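Local coordinates for stage 0 sporulation protein A homolog (Desulfitobacterium hafniense, PDB 3MJQ) that is of unknown function, though this PAS domain belongs to a protein that may regulate sporulation gene expression and is predicted to have diguanylate cyclase activity, at residues R20-N25 and G92-E97. The protein carries 1 engineered substitution. Sequence-based numbering, arbitrary orientation.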
ATOM      1  N   ARG A  20       0.558  16.470   9.208  1.00 58.41           N
ATOM      2  CA  ARG A  20       1.467  15.930  10.206  1.00 73.70           C
ATOM      3  C   ARG A  20       1.640  14.419  10.008  1.00 81.12           C
ATOM      4  O   ARG A  20       0.725  13.725   9.551  1.00 84.06           O
ATOM      5  CB  ARG A  20       0.975  16.248  11.628  1.00 80.65           C
ATOM      6  CG  ARG A  20       1.199  17.699  12.073  1.00 91.95           C
ATOM      7  CD  ARG A  20       2.578  18.211  11.648  1.00 96.54           C
ATOM      8  NE  ARG A  20       3.142  19.176  12.589  1.00 92.29           N
ATOM      9  CZ  ARG A  20       3.678  18.855  13.767  1.00101.96           C
ATOM     10  NH1 ARG A  20       3.727  17.586  14.156  1.00110.74           N
ATOM     11  NH2 ARG A  20       4.174  19.799  14.555  1.00109.26           N
ATOM     12  N   LEU A  21       2.825  13.921  10.346  1.00 83.70           N
ATOM     13  CA  LEU A  21       3.136  12.508  10.193  1.00 75.67           C
ATOM     14  C   LEU A  21       2.686  11.615  11.339  1.00 76.98           C
ATOM     15  O   LEU A  21       3.411  11.431  12.317  1.00 74.88           O
ATOM     16  CB  LEU A  21       4.640  12.320   9.969  1.00 76.28           C
ATOM     17  CG  LEU A  21       5.163  12.330   8.522  1.00 74.08           C
ATOM     18  CD1 LEU A  21       4.746  13.609   7.800  1.00 71.52           C
ATOM     19  CD2 LEU A  21       6.681  12.204   8.532  1.00 75.24           C
ATOM     20  N   LEU A  22       1.492  11.050  11.199  1.00 80.93           N
ATOM     21  CA  LEU A  22       0.935  10.150  12.197  1.00 83.61           C
ATOM     22  C   LEU A  22       1.772   8.870  12.314  1.00 81.50           C
ATOM     23  O   LEU A  22       2.054   8.408  13.419  1.00 86.37           O
ATOM     24  CB  LEU A  22      -0.505   9.799  11.821  1.00 78.52           C
ATOM     25  CG  LEU A  22      -1.590  10.850  12.075  1.00 79.11           C
ATOM     26  CD1 LEU A  22      -1.026  12.243  11.962  1.00 79.09           C
ATOM     27  CD2 LEU A  22      -2.719  10.643  11.085  1.00 67.34           C
ATOM     28  N   TYR A  23       2.174   8.313  11.170  1.00 80.23           N
ATOM     29  CA  TYR A  23       2.978   7.089  11.133  1.00 81.62           C
ATOM     30  C   TYR A  23       4.049   7.070  10.045  1.00 79.91           C
ATOM     31  O   TYR A  23       3.875   7.658   8.984  1.00 87.24           O
ATOM     32  CB  TYR A  23       2.083   5.879  10.917  1.00 89.40           C
ATOM     33  CG  TYR A  23       2.863   4.605  10.755  1.00 93.41           C
ATOM     34  CD1 TYR A  23       3.372   3.937  11.857  1.00 97.65           C
ATOM     35  CD2 TYR A  23       3.112   4.082   9.493  1.00 94.51           C
ATOM     36  CE1 TYR A  23       4.103   2.777  11.708  1.00101.73           C
ATOM     37  CE2 TYR A  23       3.842   2.927   9.328  1.00 99.67           C
ATOM     38  CZ  TYR A  23       4.337   2.274  10.442  1.00104.57           C
ATOM     39  OH  TYR A  23       5.047   1.105  10.293  1.00106.30           O
ATOM     40  N   ALA A  24       5.140   6.362  10.317  1.00 71.54           N
ATOM     41  CA  ALA A  24       6.237   6.232   9.366  1.00 68.02           C
ATOM     42  C   ALA A  24       7.010   4.986   9.728  1.00 73.72           C
ATOM     43  O   ALA A  24       7.014   4.585  10.883  1.00 80.51           O
ATOM     44  CB  ALA A  24       7.141   7.437   9.429  1.00 49.37           C
ATOM     45  N   ASN A  25       7.669   4.380   8.747  1.00 73.49           N
ATOM     46  CA  ASN A  25       8.432   3.167   8.987  1.00 80.74           C
ATOM     47  C   ASN A  25       9.925   3.377   8.859  1.00 74.28           C
ATOM     48  O   ASN A  25      10.385   4.365   8.294  1.00 74.18           O
ATOM     49  CB  ASN A  25       7.978   2.050   8.039  1.00 80.28           C
ATOM     50  CG  ASN A  25       8.184   2.398   6.563  1.00 83.40           C
ATOM     51  OD1 ASN A  25       8.669   3.473   6.227  1.00 81.48           O
ATOM     52  ND2 ASN A  25       7.811   1.481   5.681  1.00 84.81           N
ATOM     53  N   GLY A  92      -7.601   6.842   4.138  1.00 82.44           N
ATOM     54  CA  GLY A  92      -7.998   6.010   5.257  1.00 93.61           C
ATOM     55  C   GLY A  92      -8.385   6.905   6.416  1.00 97.08           C
ATOM     56  O   GLY A  92      -8.686   8.082   6.215  1.00 93.59           O
ATOM     57  N   LYS A  93      -8.388   6.357   7.625  1.00107.45           N
ATOM     58  CA  LYS A  93      -8.710   7.110   8.845  1.00115.67           C
ATOM     59  C   LYS A  93      -7.875   6.453   9.926  1.00118.88           C
ATOM     60  O   LYS A  93      -7.935   5.237  10.084  1.00119.55           O
ATOM     61  CB  LYS A  93     -10.201   7.017   9.150  1.00119.33           C
ATOM     62  CG  LYS A  93     -11.022   7.897   8.227  1.00121.09           C
ATOM     63  CD  LYS A  93     -12.142   7.115   7.568  1.00122.28           C
ATOM     64  CE  LYS A  93     -13.482   7.456   8.185  1.00125.64           C
ATOM     65  NZ  LYS A  93     -13.584   8.927   8.410  1.00127.39           N
ATOM     66  N   TRP A  94      -7.088   7.227  10.672  1.00122.43           N
ATOM     67  CA  TRP A  94      -6.221   6.573  11.652  1.00126.09           C
ATOM     68  C   TRP A  94      -7.046   5.924  12.712  1.00138.45           C
ATOM     69  O   TRP A  94      -7.256   4.701  12.691  1.00141.51           O
ATOM     70  CB  TRP A  94      -5.215   7.516  12.290  1.00115.21           C
ATOM     71  CG  TRP A  94      -3.952   6.754  12.479  1.00111.14           C
ATOM     72  CD1 TRP A  94      -3.454   5.806  11.626  1.00106.28           C
ATOM     73  CD2 TRP A  94      -3.026   6.834  13.572  1.00116.04           C
ATOM     74  NE1 TRP A  94      -2.283   5.285  12.117  1.00105.75           N
ATOM     75  CE2 TRP A  94      -1.996   5.890  13.310  1.00113.86           C
ATOM     76  CE3 TRP A  94      -2.968   7.591  14.749  1.00120.17           C
ATOM     77  CZ2 TRP A  94      -0.907   5.705  14.180  1.00119.21           C
ATOM     78  CZ3 TRP A  94      -1.879   7.402  15.618  1.00123.40           C
ATOM     79  CH2 TRP A  94      -0.872   6.459  15.328  1.00123.89           C
ATOM     80  N   HIS A  95      -7.495   6.727  13.650  1.00140.01           N
ATOM     81  CA  HIS A  95      -8.374   6.203  14.647  1.00142.41           C
ATOM     82  C   HIS A  95      -9.735   6.783  14.277  1.00139.27           C
ATOM     83  O   HIS A  95     -10.688   6.060  13.910  1.00138.19           O
ATOM     84  CB  HIS A  95      -7.883   6.601  16.026  1.00143.37           C
ATOM     85  CG  HIS A  95      -6.675   5.843  16.470  1.00142.28           C
ATOM     86  ND1 HIS A  95      -5.730   6.387  17.318  1.00140.14           N
ATOM     87  CD2 HIS A  95      -6.240   4.599  16.170  1.00142.23           C
ATOM     88  CE1 HIS A  95      -4.766   5.504  17.516  1.00138.96           C
ATOM     89  NE2 HIS A  95      -5.047   4.408  16.831  1.00141.15           N
ATOM     90  N   ASN A  96      -9.841   8.113  14.386  1.00134.04           N
ATOM     91  CA  ASN A  96     -11.082   8.822  14.023  1.00131.12           C
ATOM     92  C   ASN A  96     -11.170   9.802  12.835  1.00124.04           C
ATOM     93  O   ASN A  96     -12.255   9.999  12.272  1.00119.54           O
ATOM     94  CB  ASN A  96     -11.640   9.591  15.223  1.00135.50           C
ATOM     95  CG  ASN A  96     -12.541   8.765  16.061  1.00141.26           C
ATOM     96  OD1 ASN A  96     -13.220   7.858  15.571  1.00141.77           O
ATOM     97  ND2 ASN A  96     -12.559   9.056  17.351  1.00143.45           N
ATOM     98  N   GLU A  97     -10.049  10.408  12.456  1.00123.43           N
ATOM     99  CA  GLU A  97     -10.079  11.470  11.452  1.00122.76           C
ATOM    100  C   GLU A  97      -9.477  11.159  10.110  1.00117.22           C
ATOM    101  O   GLU A  97      -8.503  10.420  10.012  1.00118.81           O
ATOM    102  CB  GLU A  97      -9.416  12.707  12.048  1.00127.41           C
ATOM    103  CG  GLU A  97     -10.069  13.146  13.376  1.00133.46           C
ATOM    104  CD  GLU A  97     -11.263  14.066  13.172  1.00134.80           C
ATOM    105  OE1 GLU A  97     -11.036  15.292  13.056  1.00136.61           O
ATOM    106  OE2 GLU A  97     -12.414  13.567  13.114  1.00132.25           O
TER
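A chi1 of -76° turns Leu22 CG away from its own carbonyl carbon, to the side of the backbone N, and Trp94, with chi1 at -143°, swings its indole across to meet it. The leucine and the indole run past one another in opposite senses, so that the tip of one reaches the base of the other. Leu22 CB sits 4.2 Å above the plane of the Trp94 ring, over its centre, while the branch tip Leu22 CD2 runs back along the indole to reach Trp94 CB at 4.2 Å. The carbonyl of the same leucine comes up to the far end of the benzene half, Leu22 O lying 4.0 Å from Trp94 CH2. Tyr23 adds its methylene alone: Tyr23 CB approaches Trp94 CZ2 obliquely at 4.4 Å, and the phenol leads away, toward Leu5 and Glu6.

Leu22 and Tyr23 form a classic beta bulge facing Ile14 in the adjacent strand 11-16, which probably lets both neighbours reach the indole. In the antiparallel PAS sheet, strands 11-16 and 98-106 separate strand 21-24 from strand 82-93, so Trp94, just past the end of the latter, spans the gap by side chain rather than by strand pairing. Leu21 and Ala24 instead pack on helix 36-41. Phe4 of the second subunit meets Trp94 edge-to-face, tying the patch to the dimer interface.

With only 150 Å² buried, and no hydrogen bond or salt bridge between the segments, the contact probably rests on dispersion and exclusion of water: aliphatic atoms of Leu22 cover one indole face, and without a directional bond the fit is set by shape.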